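Local coordinates for protein Lic12234 (Leptospira interrogans, PDB 4TZH) that is of unknown function but is a leucine-rich repeat protein of a human pathogen, a possible virulence factor that may bind other molecules, at residues K35-L40 / T55-I60; E44-R49 / G61-L66; K67-S72 / Q84-L89; L89-L94 / L112-L117. All coordinates share one frame; numbering follows the deposited sequence. Where two conformers were deposited one is given.

From the N terminus, K35-L40 lies after strand 22-24, and contact 1 joins it to T55-I60, bracketing strand 45-47. Contact 2 starts on that strand and ends at G61-L66, so the segments of contacts 1 and 2 alternate and their loops cross. Contact 2 closes the loop that runs from strand 45-47 back to the sheet. Contact 3 does the same for strand 68-70, with Q84-L89. It shares L89 with contact 4, which pairs strand 91-93 with strand 114-116 and closes the connection between them. Contacts 2, 3 and 4 thus follow in series along one parallel sheet. Contact 1 ties neighbouring turns together on the other side of the coil. Contacts 2 and 3 also share a zinc ion.

Contact 1 (K35-L40 / T55-I60); sequences KEIEQL and TLPEEI. With ZN (zinc ion), chain F.
The backbones of K35-L40 and T55-I60 come closest at E38 and E59, with CA atoms 5.5 Å apart, where two short 3-10 segments pass each other. No direct hydrogen bond joins them. E59 has the largest share of the contact. Its CG stands beside the backbone N, and the chain then bends at chi2 (78°), which brings the carboxylate against K35. The aliphatic part of K35 crosses it at a slant: CD of K35 is 3.4 Å from OE2 of E59, and CG of K35 is 3.5 Å from OE1 of E59. The lysine chain stays extended and runs on past the carboxylate. NZ of K35 therefore ends 4.6 Å from OE2 of E59, too far for a close ion pair, though the opposite charges probably still attract.

E38 also slants across E59, its CD 3.7 Å from CG of E59. The two carboxylate planes are almost perpendicular (88°). One water links them, donating to OE2 of E38 and to OE2 of E59. It probably eases the nearness of two negative charges. Toward the core the contact is apolar and looser, with CG2 of I37 4.3 Å from CG of P57. E58 turns to a different task: its OE2 binds a zinc ion at 1.9 Å, with E82 as another ligand.

This is a surface contact of the repeat coil. I37 continues inward to L23 of strand 22-24, and P57 touches L33. L40 packs on L10 and A13 of helix 10-13, while L56 reaches I71 just beyond strand 68-70.

Contact 2 (E44-R49 / G61-L66); sequences ESLHLR and GILKNL. With ZN (zinc ion), chain C.
L66 and E44 bring their backbones together, with CA atoms 4.0 Å apart, and the tight part of the contact is built on L66. Its CG lies opposite the backbone N (chi1 -154°), which brings CD1 against the backbone at the start of strand 45-47. There CD1 of L66 rests 3.6 Å from the backbone C of E44. The same methyl lies 4.0 Å from CB of L46, so one group packs against both backbone and side chain. L46 adds a second, slacker touch through CD2, 4.3 Å from CD1 of L63. All three leucines are buried. A type I turn from L63 to L66 presents the two on the loop.

The other side is looser and polar. CB of E44 points away from the loop, and the residue is partly exposed. Its side chain comes nearest through CG of E44, 4.0 Å from O of N65. No hydrogen bond crosses the contact. Further along the strand, H47 plays no part in the packing; its ND1 binds a zinc ion at 2.0 Å, with D70 as another ligand.

A short strand whose leucine points inward, met by leucines of the returning loop, is the core packing of the leucine-rich repeat fold.

Contact 3 (K67-S72 / Q84-L89); sequences KYLDIS and QKLKNL. With ZN (zinc ion), chain C.
L69 and L89 lead the apolar packing. CD1 of L89 lies 3.8 Å from CB of L69 and 3.6 Å from the backbone C of K67. L86 joins at the far tip, its CD1 4.3 Å from CD2 of L69. These three leucines are buried. Within K67-S72, CB of K67 sits over the centre of one face of the Y68 ring.

Polar contact across the segments is slight. CA of K67 approaches O of N88 at 3.6 Å, a fairly straight CA-H...O contact (164° at H). The N88 side chain itself turns elsewhere, its ND2 to O of K64 and its OD1 to NZ of K111.

Hydrogen bonds and metal bonding gather at D70. OD1 of D70 accepts from N of S72 at 3.0 Å, closing an Asx turn. OG of S72 also donates to OD1 of D70, at 2.7 Å, on the syn lone pair. Two bonds thus hold the carboxylate in place, while OD2 of D70 binds zinc at 1.9 Å. H47 is a second ligand of that ion.

L69, L86 and L89 stand 23 residues after L46, L63 and L66 and pack in the same way, as expected of successive leucine-rich repeats.

Contact 4 (L89-L94 / L112-L117); sequences LEVLFL and LGILYL. With ZN (zinc ion), chain E.
L92 and L115 lie side by side on two parallel strands, 91-93 and 114-116, whose axes run 5.0 Å apart. Followed from its root, L92 first meets L112: CB of L92 is 3.8 Å from CD1 of L112. CG of L92 comes next, 3.9 Å from CD1 of L115. At the tip the chain forks. CD2 of L92 touches the same CD1 of L115, whereas CD1 of L92 turns to the preceding strand and rests near O of L69. CG stands opposite the backbone N (chi1 177°), and this places the fork of L92 between L69 and L115 on the leucine side of the sheet.

The backbone is joined by regular parallel bonds. N of L92 donates to O of I114, N of Y116 to O of L92, and N of L94 to O of Y116. At the start, O of E90 accepts twice, from N of G113 at 2.8 Å and from N of I114 at 3.1 Å.

V91, F93, I114 and Y116 line the other face. The F93 and Y116 rings are nearly parallel (7°) but well displaced, with little of one ring over the other; CE1 of F93 is 3.5 Å from CD2 of Y116. E90 reaches outward, and its OE2 binds a zinc ion at 2.0 Å that also holds a water.

The pair sits in mid-sheet. Strand 68-70 flanks it through Y68 and L69, and strand 137-139 flanks it through L138 and S139.

Contact 1 (K35-L40 / T55-I60)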
loop_
_atom_site.group_PDB
_atom_site.type_symbol
_atom_site.label_atom_id
_atom_site.label_comp_id
_atom_site.label_asym_id
_atom_site.label_seq_id
_atom_site.Cartn_x
_atom_site.Cartn_y
_atom_site.Cartn_z
ATOM N N LYS A 35 13.274 14.801 2.468
ATOM C CA LYS A 35 14.199 13.740 2.865
ATOM C C LYS A 35 14.383 13.662 4.364
ATOM O O LYS A 35 14.701 12.589 4.869
ATOM C CB LYS A 35 15.579 13.933 2.163
ATOM C CG LYS A 35 15.494 13.818 0.636
ATOM C CD LYS A 35 16.850 14.023 -0.030
ATOM C CE LYS A 35 16.796 13.853 -1.531
ATOM N NZ LYS A 35 18.128 14.106 -2.148
ATOM N N GLU A 36 14.145 14.775 5.078
ATOM C CA GLU A 36 14.330 14.870 6.522
ATOM C C GLU A 36 13.371 13.947 7.269
ATOM O O GLU A 36 13.596 13.710 8.456
ATOM C CB GLU A 36 14.217 16.322 7.011
ATOM C CG GLU A 36 15.384 17.200 6.582
ATOM C CD GLU A 36 15.405 17.628 5.125
ATOM O OE1 GLU A 36 14.328 17.645 4.482
ATOM O OE2 GLU A 36 16.508 17.943 4.622
ATOM N N ILE A 37 12.353 13.364 6.570
ATOM C CA ILE A 37 11.483 12.362 7.186
ATOM C C ILE A 37 12.345 11.227 7.787
ATOM O O ILE A 37 11.937 10.632 8.784
ATOM C CB ILE A 37 10.486 11.793 6.111
ATOM C CG1 ILE A 37 9.370 10.934 6.751
ATOM C CG2 ILE A 37 11.199 10.959 4.993
ATOM C CD1 ILE A 37 8.302 11.769 7.416
ATOM N N GLU A 38 13.544 10.933 7.209
ATOM C CA GLU A 38 14.361 9.846 7.763
ATOM C C GLU A 38 14.774 10.067 9.218
ATOM O O GLU A 38 15.202 9.108 9.865
ATOM C CB GLU A 38 15.609 9.614 6.913
ATOM C CG GLU A 38 16.565 10.778 6.922
ATOM C CD GLU A 38 17.820 10.513 6.117
ATOM O OE1 GLU A 38 18.186 9.328 5.944
ATOM O OE2 GLU A 38 18.423 11.496 5.635
ATOM N N GLN A 39 14.684 11.314 9.714
ATOM C CA GLN A 39 15.056 11.556 11.115
ATOM C C GLN A 39 14.036 10.982 12.120
ATOM O O GLN A 39 14.370 10.820 13.302
ATOM C CB GLN A 39 15.230 13.047 11.377
ATOM C CG GLN A 39 16.440 13.628 10.662
ATOM C CD GLN A 39 16.542 15.109 10.931
ATOM O OE1 GLN A 39 16.445 15.568 12.067
ATOM N NE2 GLN A 39 16.743 15.880 9.891
ATOM N N LEU A 40 12.808 10.680 11.661
ATOM C CA LEU A 40 11.737 10.220 12.548
ATOM C C LEU A 40 11.824 8.726 12.686
ATOM O O LEU A 40 10.950 7.986 12.245
ATOM C CB LEU A 40 10.374 10.691 12.016
ATOM C CG LEU A 40 10.274 12.204 11.743
ATOM C CD1 LEU A 40 8.842 12.577 11.319
ATOM C CD2 LEU A 40 10.605 13.019 13.006
ATOM N N THR A 55 5.821 10.087 -6.028
ATOM C CA THR A 55 6.635 8.981 -5.517
ATOM C C THR A 55 6.974 9.273 -4.090
ATOM O O THR A 55 6.475 10.251 -3.499
ATOM C CB THR A 55 7.917 8.770 -6.375
ATOM O OG1 THR A 55 8.532 7.512 -6.002
ATOM C CG2 THR A 55 8.927 9.944 -6.270
ATOM N N LEU A 56 7.826 8.421 -3.500
ATOM C CA LEU A 56 8.341 8.623 -2.165
ATOM C C LEU A 56 9.847 8.721 -2.242
ATOM O O LEU A 56 10.450 8.092 -3.115
ATOM C CB LEU A 56 7.982 7.449 -1.236
ATOM C CG LEU A 56 6.502 7.243 -0.976
ATOM C CD1 LEU A 56 6.323 6.002 -0.151
ATOM C CD2 LEU A 56 5.916 8.438 -0.226
ATOM N N PRO A 57 10.491 9.456 -1.321
ATOM C CA PRO A 57 11.957 9.516 -1.357
ATOM C C PRO A 57 12.559 8.168 -0.958
ATOM O O PRO A 57 11.933 7.393 -0.225
ATOM C CB PRO A 57 12.271 10.580 -0.302
ATOM C CG PRO A 57 11.094 10.522 0.673
ATOM C CD PRO A 57 9.919 10.261 -0.212
ATOM N N GLU A 58 13.783 7.908 -1.385
ATOM C CA GLU A 58 14.465 6.678 -0.997
ATOM C C GLU A 58 14.651 6.609 0.517
ATOM O O GLU A 58 14.791 5.525 1.066
ATOM C CB GLU A 58 15.838 6.604 -1.679
ATOM C CG GLU A 58 15.737 6.379 -3.175
ATOM C CD GLU A 58 17.110 6.323 -3.835
ATOM O OE1 GLU A 58 17.769 7.382 -3.944
ATOM O OE2 GLU A 58 17.577 5.200 -4.131
ATOM N N GLU A 59 14.648 7.765 1.187
ATOM C CA GLU A 59 14.750 7.871 2.657
ATOM C C GLU A 59 13.608 7.187 3.385
ATOM O O GLU A 59 13.744 6.907 4.585
ATOM C CB GLU A 59 14.818 9.337 3.091
ATOM C CG GLU A 59 16.158 9.996 2.812
ATOM C CD GLU A 59 16.458 10.443 1.389
ATOM O OE1 GLU A 59 15.584 10.301 0.505
ATOM O OE2 GLU A 59 17.589 10.927 1.153
ATOM N N ILE A 60 12.519 6.850 2.687
ATOM C CA ILE A 60 11.405 6.168 3.352
ATOM C C ILE A 60 11.854 4.844 3.966
ATOM O O ILE A 60 11.289 4.422 4.973
ATOM C CB ILE A 60 10.214 5.959 2.353
ATOM C CG1 ILE A 60 8.872 5.724 3.092
ATOM C CG2 ILE A 60 10.466 4.826 1.352
ATOM C CD1 ILE A 60 8.201 7.038 3.542
HETATM ZN ZN ZN F . 16.908 3.392 -4.076
HETATM O O HOH W 1 19.173 12.085 3.058
#

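Contact 2 (E44-R49 / G61-L66)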
loop_
_atom_site.group_PDB
_atom_site.type_symbol
_atom_site.label_atom_id
_atom_site.label_comp_id
_atom_site.label_asym_id
_atom_site.label_seq_id
_atom_site.Cartn_x
_atom_site.Cartn_y
_atom_site.Cartn_z
ATOM N N GLU A 44 5.613 5.266 13.487
ATOM C CA GLU A 44 4.763 4.098 13.303
ATOM C C GLU A 44 3.660 4.320 12.306
ATOM O O GLU A 44 3.168 3.355 11.712
ATOM C CB GLU A 44 4.185 3.641 14.636
ATOM C CG GLU A 44 5.291 3.224 15.591
ATOM C CD GLU A 44 4.894 2.474 16.839
ATOM O OE1 GLU A 44 3.676 2.352 17.101
ATOM O OE2 GLU A 44 5.806 1.996 17.551
ATOM N N SER A 45 3.243 5.578 12.113
ATOM C CA SER A 45 2.152 5.838 11.188
ATOM C C SER A 45 2.449 7.127 10.443
ATOM O O SER A 45 2.811 8.118 11.074
ATOM C CB SER A 45 0.875 6.022 11.999
ATOM O OG SER A 45 -0.219 6.289 11.138
ATOM N N LEU A 46 2.300 7.115 9.130
ATOM C CA LEU A 46 2.540 8.282 8.307
ATOM C C LEU A 46 1.323 8.464 7.414
ATOM O O LEU A 46 0.955 7.532 6.674
ATOM C CB LEU A 46 3.811 8.042 7.477
ATOM C CG LEU A 46 4.204 9.133 6.494
ATOM C CD1 LEU A 46 4.336 10.514 7.177
ATOM C CD2 LEU A 46 5.524 8.767 5.760
ATOM N N HIS A 47 0.689 9.634 7.501
ATOM C CA HIS A 47 -0.475 9.932 6.663
ATOM C C HIS A 47 -0.095 11.058 5.710
ATOM O O HIS A 47 0.432 12.090 6.144
ATOM C CB HIS A 47 -1.626 10.435 7.532
ATOM C CG HIS A 47 -2.175 9.415 8.471
ATOM N ND1 HIS A 47 -3.269 8.665 8.143
ATOM C CD2 HIS A 47 -1.758 9.055 9.712
ATOM C CE1 HIS A 47 -3.522 7.899 9.173
ATOM N NE2 HIS A 47 -2.639 8.090 10.155
ATOM N N LEU A 48 -0.297 10.815 4.437
ATOM C CA LEU A 48 0.045 11.756 3.349
ATOM C C LEU A 48 -1.088 11.868 2.362
ATOM O O LEU A 48 -0.882 12.199 1.200
ATOM C CB LEU A 48 1.274 11.235 2.586
ATOM C CG LEU A 48 2.532 11.090 3.438
ATOM C CD1 LEU A 48 3.572 10.256 2.729
ATOM C CD2 LEU A 48 3.092 12.454 3.840
ATOM N N ARG A 49 -2.311 11.647 2.848
ATOM C CA ARG A 49 -3.495 11.627 2.006
ATOM C C ARG A 49 -3.731 12.979 1.331
ATOM O O ARG A 49 -3.533 14.025 1.989
ATOM C CB ARG A 49 -4.710 11.309 2.880
ATOM C CG ARG A 49 -6.063 11.383 2.122
ATOM C CD ARG A 49 -7.095 10.707 3.000
ATOM N NE ARG A 49 -8.477 10.903 2.523
ATOM C CZ ARG A 49 -9.081 10.161 1.599
ATOM N NH1 ARG A 49 -8.437 9.163 1.004
ATOM N NH2 ARG A 49 -10.360 10.390 1.280
ATOM N N GLY A 61 12.834 4.189 3.369
ATOM C CA GLY A 61 13.268 2.895 3.863
ATOM C C GLY A 61 13.923 2.922 5.231
ATOM O O GLY A 61 14.111 1.867 5.832
ATOM N N ILE A 62 14.268 4.130 5.755
ATOM C CA ILE A 62 14.853 4.238 7.099
ATOM C C ILE A 62 13.768 4.056 8.168
ATOM O O ILE A 62 14.078 3.779 9.338
ATOM C CB ILE A 62 15.591 5.612 7.232
ATOM C CG1 ILE A 62 16.708 5.764 6.177
ATOM C CG2 ILE A 62 16.128 5.902 8.670
ATOM C CD1 ILE A 62 17.836 4.660 6.199
ATOM N N LEU A 63 12.504 4.233 7.758
ATOM C CA LEU A 63 11.372 4.167 8.682
ATOM C C LEU A 63 10.984 2.709 8.963
ATOM O O LEU A 63 9.830 2.320 8.759
ATOM C CB LEU A 63 10.194 4.972 8.136
ATOM C CG LEU A 63 10.451 6.411 7.750
ATOM C CD1 LEU A 63 9.154 7.045 7.208
ATOM C CD2 LEU A 63 10.963 7.201 8.928
ATOM N N LYS A 64 11.935 1.934 9.472
ATOM C CA LYS A 64 11.721 0.493 9.643
ATOM C C LYS A 64 10.655 0.112 10.668
ATOM O O LYS A 64 10.191 -1.034 10.616
ATOM C CB LYS A 64 13.042 -0.225 9.939
ATOM C CG LYS A 64 13.578 0.046 11.314
ATOM C CD LYS A 64 14.828 -0.803 11.583
ATOM C CE LYS A 64 15.133 -0.881 13.056
ATOM N NZ LYS A 64 16.033 -2.033 13.374
ATOM N N ASN A 65 10.209 1.052 11.529
ATOM C CA ASN A 65 9.171 0.751 12.528
ATOM C C ASN A 65 7.773 1.113 11.998
ATOM O O ASN A 65 6.784 0.961 12.707
ATOM C CB ASN A 65 9.438 1.526 13.822
ATOM C CG ASN A 65 10.772 1.134 14.392
ATOM O OD1 ASN A 65 11.676 1.975 14.535
ATOM N ND2 ASN A 65 10.975 -0.135 14.565
ATOM N N LEU A 66 7.693 1.594 10.758
ATOM C CA LEU A 66 6.404 2.014 10.247
ATOM C C LEU A 66 5.425 0.853 10.145
ATOM O O LEU A 66 5.746 -0.172 9.522
ATOM C CB LEU A 66 6.605 2.603 8.855
ATOM C CG LEU A 66 5.605 3.609 8.367
ATOM C CD1 LEU A 66 5.566 4.876 9.244
ATOM C CD2 LEU A 66 5.888 3.979 6.930
HETATM ZN ZN ZN C . -4.627 8.862 6.680
#

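Contact 3 (K67-S72 / Q84-L89)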
loop_
_atom_site.group_PDB
_atom_site.type_symbol
_atom_site.label_atom_id
_atom_site.label_comp_id
_atom_site.label_asym_id
_atom_site.label_seq_id
_atom_site.Cartn_x
_atom_site.Cartn_y
_atom_site.Cartn_z
ATOM N N LYS A 67 4.216 1.041 10.683
ATOM C CA LYS A 67 3.154 0.034 10.637
ATOM C C LYS A 67 2.054 0.447 9.677
ATOM O O LYS A 67 1.383 -0.422 9.101
ATOM C CB LYS A 67 2.498 -0.156 12.001
ATOM C CG LYS A 67 3.448 -0.682 13.063
ATOM C CD LYS A 67 2.655 -0.787 14.390
ATOM C CE LYS A 67 2.772 -2.144 15.002
ATOM N NZ LYS A 67 2.324 -2.120 16.424
ATOM N N TYR A 68 1.830 1.742 9.517
ATOM C CA TYR A 68 0.706 2.193 8.691
ATOM C C TYR A 68 1.177 3.297 7.762
ATOM O O TYR A 68 1.881 4.204 8.209
ATOM C CB TYR A 68 -0.427 2.747 9.591
ATOM C CG TYR A 68 -0.742 1.878 10.778
ATOM C CD1 TYR A 68 -1.339 0.641 10.614
ATOM C CD2 TYR A 68 -0.534 2.334 12.072
ATOM C CE1 TYR A 68 -1.649 -0.162 11.708
ATOM C CE2 TYR A 68 -0.852 1.548 13.175
ATOM C CZ TYR A 68 -1.411 0.306 12.982
ATOM O OH TYR A 68 -1.719 -0.500 14.059
ATOM N N LEU A 69 0.811 3.202 6.485
ATOM C CA LEU A 69 1.220 4.212 5.525
ATOM C C LEU A 69 0.007 4.516 4.673
ATOM O O LEU A 69 -0.524 3.624 3.971
ATOM C CB LEU A 69 2.367 3.655 4.663
ATOM C CG LEU A 69 2.912 4.565 3.574
ATOM C CD1 LEU A 69 3.360 5.917 4.143
ATOM C CD2 LEU A 69 4.091 3.881 2.876
ATOM N N ASP A 70 -0.429 5.769 4.730
ATOM C CA ASP A 70 -1.585 6.243 3.969
ATOM C C ASP A 70 -1.097 7.241 2.926
ATOM O O ASP A 70 -0.723 8.352 3.289
ATOM C CB ASP A 70 -2.592 6.896 4.907
ATOM C CG ASP A 70 -3.681 7.647 4.171
ATOM O OD1 ASP A 70 -3.883 7.370 2.992
ATOM O OD2 ASP A 70 -4.308 8.515 4.803
ATOM N N ILE A 71 -1.069 6.813 1.673
ATOM C CA ILE A 71 -0.672 7.689 0.556
ATOM C C ILE A 71 -1.812 7.820 -0.418
ATOM O O ILE A 71 -1.606 8.049 -1.601
ATOM C CB ILE A 71 0.565 7.231 -0.222
ATOM C CG1 ILE A 71 1.415 6.281 0.610
ATOM C CG2 ILE A 71 1.308 8.467 -0.737
ATOM C CD1 ILE A 71 2.630 5.633 -0.174
ATOM N N SER A 72 -3.018 7.685 0.089
ATOM C CA SER A 72 -4.193 7.780 -0.761
ATOM C C SER A 72 -4.371 9.152 -1.363
ATOM O O SER A 72 -3.917 10.132 -0.795
ATOM C CB SER A 72 -5.438 7.402 0.027
ATOM O OG SER A 72 -5.652 8.251 1.143
ATOM N N GLN A 84 11.046 -1.821 0.187
ATOM C CA GLN A 84 11.185 -3.191 0.662
ATOM C C GLN A 84 11.647 -3.285 2.111
ATOM O O GLN A 84 11.514 -4.353 2.706
ATOM C CB GLN A 84 12.102 -4.001 -0.257
ATOM C CG GLN A 84 13.554 -3.647 -0.095
ATOM C CD GLN A 84 14.377 -4.305 -1.166
ATOM O OE1 GLN A 84 14.218 -5.487 -1.474
ATOM N NE2 GLN A 84 15.206 -3.516 -1.785
ATOM N N LYS A 85 12.236 -2.186 2.672
ATOM C CA LYS A 85 12.710 -2.202 4.043
ATOM C C LYS A 85 11.581 -2.001 5.048
ATOM O O LYS A 85 11.826 -2.116 6.251
ATOM C CB LYS A 85 13.800 -1.138 4.243
ATOM C CG LYS A 85 15.025 -1.414 3.368
ATOM C CD LYS A 85 16.219 -0.547 3.757
ATOM C CE LYS A 85 16.118 0.860 3.208
ATOM N NZ LYS A 85 17.371 1.648 3.402
ATOM N N LEU A 86 10.344 -1.726 4.582
ATOM C CA LEU A 86 9.211 -1.507 5.487
ATOM C C LEU A 86 8.626 -2.834 5.939
ATOM O O LEU A 86 7.472 -3.161 5.676
ATOM C CB LEU A 86 8.179 -0.595 4.808
ATOM C CG LEU A 86 8.720 0.753 4.342
ATOM C CD1 LEU A 86 7.619 1.559 3.651
ATOM C CD2 LEU A 86 9.341 1.560 5.510
ATOM N N LYS A 87 9.473 -3.615 6.653
ATOM C CA LYS A 87 9.122 -4.967 7.074
ATOM C C LYS A 87 8.113 -5.064 8.176
ATOM O O LYS A 87 7.633 -6.172 8.467
ATOM C CB LYS A 87 10.391 -5.757 7.482
ATOM C CG LYS A 87 11.483 -5.793 6.432
ATOM C CD LYS A 87 11.056 -6.611 5.243
ATOM C CE LYS A 87 12.228 -6.967 4.378
ATOM N NZ LYS A 87 11.750 -7.428 3.056
ATOM N N ASN A 88 7.777 -3.909 8.801
ATOM C CA ASN A 88 6.792 -3.916 9.869
ATOM C C ASN A 88 5.467 -3.313 9.374
ATOM O O ASN A 88 4.511 -3.220 10.144
ATOM C CB ASN A 88 7.295 -3.105 11.020
ATOM C CG ASN A 88 8.300 -3.892 11.807
ATOM O OD1 ASN A 88 8.052 -5.052 12.151
ATOM N ND2 ASN A 88 9.460 -3.311 12.033
ATOM N N LEU A 89 5.391 -2.969 8.086
ATOM C CA LEU A 89 4.168 -2.360 7.566
ATOM C C LEU A 89 3.015 -3.343 7.556
ATOM O O LEU A 89 3.153 -4.442 6.992
ATOM C CB LEU A 89 4.462 -1.821 6.173
ATOM C CG LEU A 89 3.458 -0.784 5.660
ATOM C CD1 LEU A 89 3.610 0.532 6.415
ATOM C CD2 LEU A 89 3.613 -0.529 4.161
HETATM ZN ZN ZN C . -4.627 8.862 6.680
#

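Contact 4 (L89-L94 / L112-L117)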
loop_
_atom_site.group_PDB
_atom_site.type_symbol
_atom_site.label_atom_id
_atom_site.label_comp_id
_atom_site.label_asym_id
_atom_site.label_seq_id
_atom_site.Cartn_x
_atom_site.Cartn_y
_atom_site.Cartn_z
ATOM N N LEU A 89 5.391 -2.969 8.086
ATOM C CA LEU A 89 4.168 -2.360 7.566
ATOM C C LEU A 89 3.015 -3.343 7.556
ATOM O O LEU A 89 3.153 -4.442 6.992
ATOM C CB LEU A 89 4.462 -1.821 6.173
ATOM C CG LEU A 89 3.458 -0.784 5.660
ATOM C CD1 LEU A 89 3.610 0.532 6.415
ATOM C CD2 LEU A 89 3.613 -0.529 4.161
ATOM N N GLU A 90 1.859 -2.937 8.112
ATOM C CA GLU A 90 0.673 -3.781 8.242
ATOM C C GLU A 90 -0.472 -3.310 7.367
ATOM O O GLU A 90 -1.296 -4.129 6.953
ATOM C CB GLU A 90 0.183 -3.807 9.709
ATOM C CG GLU A 90 1.265 -4.363 10.651
ATOM C CD GLU A 90 0.863 -4.546 12.108
ATOM O OE1 GLU A 90 -0.337 -4.414 12.405
ATOM O OE2 GLU A 90 1.724 -4.858 12.952
ATOM N N VAL A 91 -0.562 -1.990 7.126
ATOM C CA VAL A 91 -1.672 -1.438 6.345
ATOM C C VAL A 91 -1.098 -0.430 5.367
ATOM O O VAL A 91 -0.300 0.435 5.783
ATOM C CB VAL A 91 -2.688 -0.721 7.247
ATOM C CG1 VAL A 91 -3.846 -0.122 6.419
ATOM C CG2 VAL A 91 -3.229 -1.673 8.318
ATOM N N LEU A 92 -1.491 -0.542 4.106
ATOM C CA LEU A 92 -1.011 0.366 3.069
ATOM C C LEU A 92 -2.215 0.852 2.257
ATOM O O LEU A 92 -2.889 0.050 1.594
ATOM C CB LEU A 92 -0.016 -0.369 2.178
ATOM C CG LEU A 92 0.545 0.410 0.998
ATOM C CD1 LEU A 92 1.134 1.765 1.422
ATOM C CD2 LEU A 92 1.672 -0.414 0.329
ATOM N N PHE A 93 -2.490 2.159 2.343
ATOM C CA PHE A 93 -3.558 2.760 1.546
ATOM C C PHE A 93 -2.944 3.447 0.331
ATOM O O PHE A 93 -2.207 4.429 0.481
ATOM C CB PHE A 93 -4.336 3.815 2.346
ATOM C CG PHE A 93 -5.188 3.307 3.469
ATOM C CD1 PHE A 93 -6.497 2.906 3.238
ATOM C CD2 PHE A 93 -4.749 3.399 4.780
ATOM C CE1 PHE A 93 -7.302 2.456 4.303
ATOM C CE2 PHE A 93 -5.549 2.950 5.831
ATOM C CZ PHE A 93 -6.801 2.459 5.576
ATOM N N LEU A 94 -3.217 2.910 -0.862
ATOM C CA LEU A 94 -2.710 3.467 -2.105
ATOM C C LEU A 94 -3.857 3.825 -3.014
ATOM O O LEU A 94 -3.619 4.082 -4.209
ATOM C CB LEU A 94 -1.775 2.483 -2.810
ATOM C CG LEU A 94 -0.340 2.626 -2.396
ATOM C CD1 LEU A 94 0.433 1.364 -2.801
ATOM C CD2 LEU A 94 0.263 3.831 -3.172
ATOM N N LEU A 112 2.471 -7.227 5.720
ATOM C CA LEU A 112 1.301 -6.492 5.198
ATOM C C LEU A 112 0.041 -7.316 5.270
ATOM O O LEU A 112 0.020 -8.456 4.769
ATOM C CB LEU A 112 1.611 -6.063 3.770
ATOM C CG LEU A 112 0.654 -5.010 3.184
ATOM C CD1 LEU A 112 0.760 -3.695 3.927
ATOM C CD2 LEU A 112 0.934 -4.780 1.698
ATOM N N GLY A 113 -0.982 -6.733 5.868
ATOM C CA GLY A 113 -2.251 -7.417 6.030
ATOM C C GLY A 113 -3.361 -6.820 5.200
ATOM O O GLY A 113 -4.257 -7.557 4.764
ATOM N N ILE A 114 -3.322 -5.497 4.981
ATOM C CA ILE A 114 -4.411 -4.840 4.255
ATOM C C ILE A 114 -3.802 -3.944 3.212
ATOM O O ILE A 114 -2.935 -3.118 3.526
ATOM C CB ILE A 114 -5.275 -4.023 5.258
ATOM C CG1 ILE A 114 -5.943 -4.987 6.299
ATOM C CG2 ILE A 114 -6.357 -3.252 4.487
ATOM C CD1 ILE A 114 -6.601 -4.409 7.511
ATOM N N LEU A 115 -4.192 -4.155 1.938
ATOM C CA LEU A 115 -3.642 -3.393 0.825
ATOM C C LEU A 115 -4.797 -2.827 0.002
ATOM O O LEU A 115 -5.564 -3.613 -0.562
ATOM C CB LEU A 115 -2.741 -4.293 -0.023
ATOM C CG LEU A 115 -2.131 -3.688 -1.273
ATOM C CD1 LEU A 115 -1.409 -2.357 -0.995
ATOM C CD2 LEU A 115 -1.162 -4.646 -1.919
ATOM N N TYR A 116 -4.925 -1.512 -0.027
ATOM C CA TYR A 116 -5.990 -0.872 -0.799
ATOM C C TYR A 116 -5.403 -0.228 -2.028
ATOM O O TYR A 116 -4.546 0.666 -1.922
ATOM C CB TYR A 116 -6.654 0.231 0.033
ATOM C CG TYR A 116 -7.716 -0.257 0.979
ATOM C CD1 TYR A 116 -9.010 -0.522 0.531
ATOM C CD2 TYR A 116 -7.437 -0.452 2.321
ATOM C CE1 TYR A 116 -10.001 -0.969 1.408
ATOM C CE2 TYR A 116 -8.440 -0.847 3.216
ATOM C CZ TYR A 116 -9.696 -1.151 2.743
ATOM O OH TYR A 116 -10.675 -1.519 3.635
ATOM N N LEU A 117 -5.823 -0.688 -3.188
ATOM C CA LEU A 117 -5.314 -0.203 -4.473
ATOM C C LEU A 117 -6.470 0.299 -5.318
ATOM O O LEU A 117 -6.252 0.487 -6.532
ATOM C CB LEU A 117 -4.551 -1.311 -5.199
ATOM C CG LEU A 117 -3.186 -1.627 -4.616
ATOM C CD1 LEU A 117 -2.708 -2.991 -5.057
ATOM C CD2 LEU A 117 -2.149 -0.543 -5.038
HETATM ZN ZN ZN E . 1.092 -5.205 14.793
HETATM O O HOH W 2 2.846 -5.532 15.874
#